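Long-range contact in N-acetylmuramoyl-L-alanine amidase XlyA (Bacillus subtilis, PDB 3RDR), which cleaves the amide link between N-acetylmuramoyl residues and L-amino acids in bacterial cell-wall glycopeptides, the part described being its zinc-containing catalytic domain: residues V31-N36 against P142-D147. Numbering follows the deposited sequence.
With ZN (zinc ion), chain B.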
loop_
_atom_site.group_PDB
_atom_site.type_symbol
_atom_site.label_atom_id
_atom_site.label_comp_id
_atom_site.label_asym_id
_atom_site.label_seq_id
_atom_site.Cartn_x
_atom_site.Cartn_y
_atom_site.Cartn_z
ATOM N N VAL A 31 -4.262 -3.174 2.633
ATOM C CA VAL A 31 -4.447 -2.969 1.192
ATOM C C VAL A 31 -5.395 -1.831 0.834
ATOM O O VAL A 31 -6.467 -1.697 1.421
ATOM C CB VAL A 31 -4.971 -4.263 0.529
ATOM C CG1 VAL A 31 -5.108 -4.069 -0.980
ATOM C CG2 VAL A 31 -4.028 -5.414 0.843
ATOM N N HIS A 32 -4.986 -1.023 -0.145
ATOM C CA HIS A 32 -5.768 0.117 -0.622
ATOM C C HIS A 32 -5.902 0.063 -2.149
ATOM O O HIS A 32 -5.226 -0.715 -2.820
ATOM C CB HIS A 32 -5.062 1.448 -0.310
ATOM C CG HIS A 32 -4.687 1.645 1.127
ATOM N ND1 HIS A 32 -5.404 2.458 1.978
ATOM C CD2 HIS A 32 -3.624 1.203 1.841
ATOM C CE1 HIS A 32 -4.800 2.513 3.151
ATOM N NE2 HIS A 32 -3.716 1.760 3.094
ATOM N N ASN A 33 -6.771 0.919 -2.676
ATOM C CA ASN A 33 -6.977 1.085 -4.115
ATOM C C ASN A 33 -6.944 2.606 -4.240
ATOM O O ASN A 33 -7.628 3.294 -3.488
ATOM C CB ASN A 33 -8.344 0.545 -4.566
ATOM C CG ASN A 33 -8.331 -0.960 -4.830
ATOM O OD1 ASN A 33 -9.375 -1.560 -5.092
ATOM N ND2 ASN A 33 -7.153 -1.573 -4.772
ATOM N N THR A 34 -6.151 3.131 -5.169
ATOM C CA THR A 34 -6.014 4.580 -5.331
ATOM C C THR A 34 -7.283 5.354 -5.698
ATOM O O THR A 34 -7.382 6.549 -5.404
ATOM C CB THR A 34 -4.958 4.923 -6.395
ATOM O OG1 THR A 34 -5.406 4.453 -7.672
ATOM C CG2 THR A 34 -3.618 4.269 -6.060
ATOM N N ALA A 35 -8.243 4.682 -6.334
ATOM C CA ALA A 35 -9.483 5.331 -6.773
ATOM C C ALA A 35 -9.136 6.462 -7.750
ATOM O O ALA A 35 -9.829 7.482 -7.834
ATOM C CB ALA A 35 -10.266 5.883 -5.569
ATOM N N ASN A 36 -8.052 6.263 -8.491
ATOM C CA ASN A 36 -7.589 7.232 -9.474
ATOM C C ASN A 36 -7.501 6.510 -10.816
ATOM O O ASN A 36 -6.499 5.855 -11.112
ATOM C CB ASN A 36 -6.206 7.760 -9.078
ATOM C CG ASN A 36 -5.795 8.973 -9.888
ATOM O OD1 ASN A 36 -6.298 9.192 -10.993
ATOM N ND2 ASN A 36 -4.866 9.763 -9.352
ATOM N N PRO A 142 -10.182 -1.201 0.070
ATOM C CA PRO A 142 -10.001 -1.058 -1.382
ATOM C C PRO A 142 -11.314 -1.252 -2.149
ATOM O O PRO A 142 -11.817 -2.368 -2.274
ATOM C CB PRO A 142 -8.966 -2.134 -1.694
ATOM C CG PRO A 142 -9.353 -3.228 -0.754
ATOM C CD PRO A 142 -9.652 -2.494 0.538
ATOM N N ARG A 143 -11.847 -0.154 -2.673
ATOM C CA ARG A 143 -13.121 -0.159 -3.377
ATOM C C ARG A 143 -13.343 -1.224 -4.450
ATOM O O ARG A 143 -14.471 -1.677 -4.631
ATOM C CB ARG A 143 -13.395 1.234 -3.965
ATOM C CG ARG A 143 -12.485 1.647 -5.115
ATOM C CD ARG A 143 -12.931 2.982 -5.688
ATOM N NE ARG A 143 -12.365 3.239 -7.010
ATOM C CZ ARG A 143 -12.675 4.286 -7.769
ATOM N NH1 ARG A 143 -13.549 5.186 -7.341
ATOM N NH2 ARG A 143 -12.119 4.427 -8.964
ATOM N N LYS A 144 -12.290 -1.638 -5.147
ATOM C CA LYS A 144 -12.437 -2.644 -6.201
ATOM C C LYS A 144 -12.178 -4.080 -5.756
ATOM O O LYS A 144 -12.320 -5.016 -6.550
ATOM C CB LYS A 144 -11.507 -2.330 -7.377
ATOM C CG LYS A 144 -11.768 -0.996 -8.048
ATOM C CD LYS A 144 -11.156 -0.953 -9.434
ATOM C CE LYS A 144 -11.818 -1.973 -10.352
ATOM N NZ LYS A 144 -11.338 -1.856 -11.750
ATOM N N LEU A 145 -11.799 -4.259 -4.497
ATOM C CA LEU A 145 -11.507 -5.589 -3.979
ATOM C C LEU A 145 -12.390 -6.009 -2.804
ATOM O O LEU A 145 -12.406 -7.179 -2.431
ATOM C CB LEU A 145 -10.034 -5.666 -3.558
ATOM C CG LEU A 145 -8.959 -6.069 -4.575
ATOM C CD1 LEU A 145 -9.322 -5.597 -5.966
ATOM C CD2 LEU A 145 -7.618 -5.494 -4.135
ATOM N N LEU A 146 -13.125 -5.064 -2.227
ATOM C CA LEU A 146 -13.976 -5.364 -1.081
ATOM C C LEU A 146 -15.030 -6.446 -1.315
ATOM O O LEU A 146 -15.093 -7.415 -0.558
ATOM C CB LEU A 146 -14.631 -4.075 -0.560
ATOM C CG LEU A 146 -13.691 -3.182 0.267
ATOM C CD1 LEU A 146 -14.342 -1.841 0.564
ATOM C CD2 LEU A 146 -13.330 -3.898 1.561
ATOM N N ASP A 147 -15.848 -6.298 -2.355
ATOM C CA ASP A 147 -16.885 -7.293 -2.643
ATOM C C ASP A 147 -16.322 -8.680 -2.934
ATOM O O ASP A 147 -17.047 -9.672 -2.877
ATOM C CB ASP A 147 -17.751 -6.859 -3.829
ATOM C CG ASP A 147 -18.708 -5.744 -3.476
ATOM O OD1 ASP A 147 -19.337 -5.820 -2.400
ATOM O OD2 ASP A 147 -18.841 -4.796 -4.280
HETATM ZN ZN ZN B . -7.448 3.278 1.647
HETATM O O HOH W 1 -10.498 2.468 -2.881
#
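The guanidinium of R143 lays one face over A35. A35 CA lies 3.3 Å above its plane, offset toward the rim, and A35 CB is 3.6 Å from R143 CZ. The chain of R143 is extended from CG to NE, which carries the group out to A35. Its NH2 also forms a salt bridge with E99, and E99 accepts the backbone N-H of A35 as well.

The second flat group is the amide of N33, which is buried. P142 CB packs against it, 3.4 Å from N33 CG. At the oxygen end, K144 N donates to N33 OD1 at 2.9 Å, in the carbonyl plane. At the nitrogen end, N33 ND2 donates to the backbone oxygen of H32 at 2.9 Å, with an N-H...O angle of 134°. That donor sits above the H32 carbonyl plane. With CG roughly anti to its own carbonyl carbon (chi1 -84°), N33 points its OD1 at the backbone N of K144. The two bonds fix which end is oxygen. A water bridges N33 O and R143 N.

Deeper in, V31 CG1 touches P142 CG and L145 CD2, both at 4.3 Å. W149 of helix 149-154 touches both V31 and P142.

The CB of H32 points away from the loop, and its ring ND1 binds zinc at 2.2 Å. H133 and C141 complete the protein ligands, C141 lying just before the cis peptide bond to P142, and H32 NE2 is hydrogen-bonded to H80. The contact thus ties the end of strand 28-33 to the loop behind C141. This probably helps to hold two zinc ligands in position in the amidase active site.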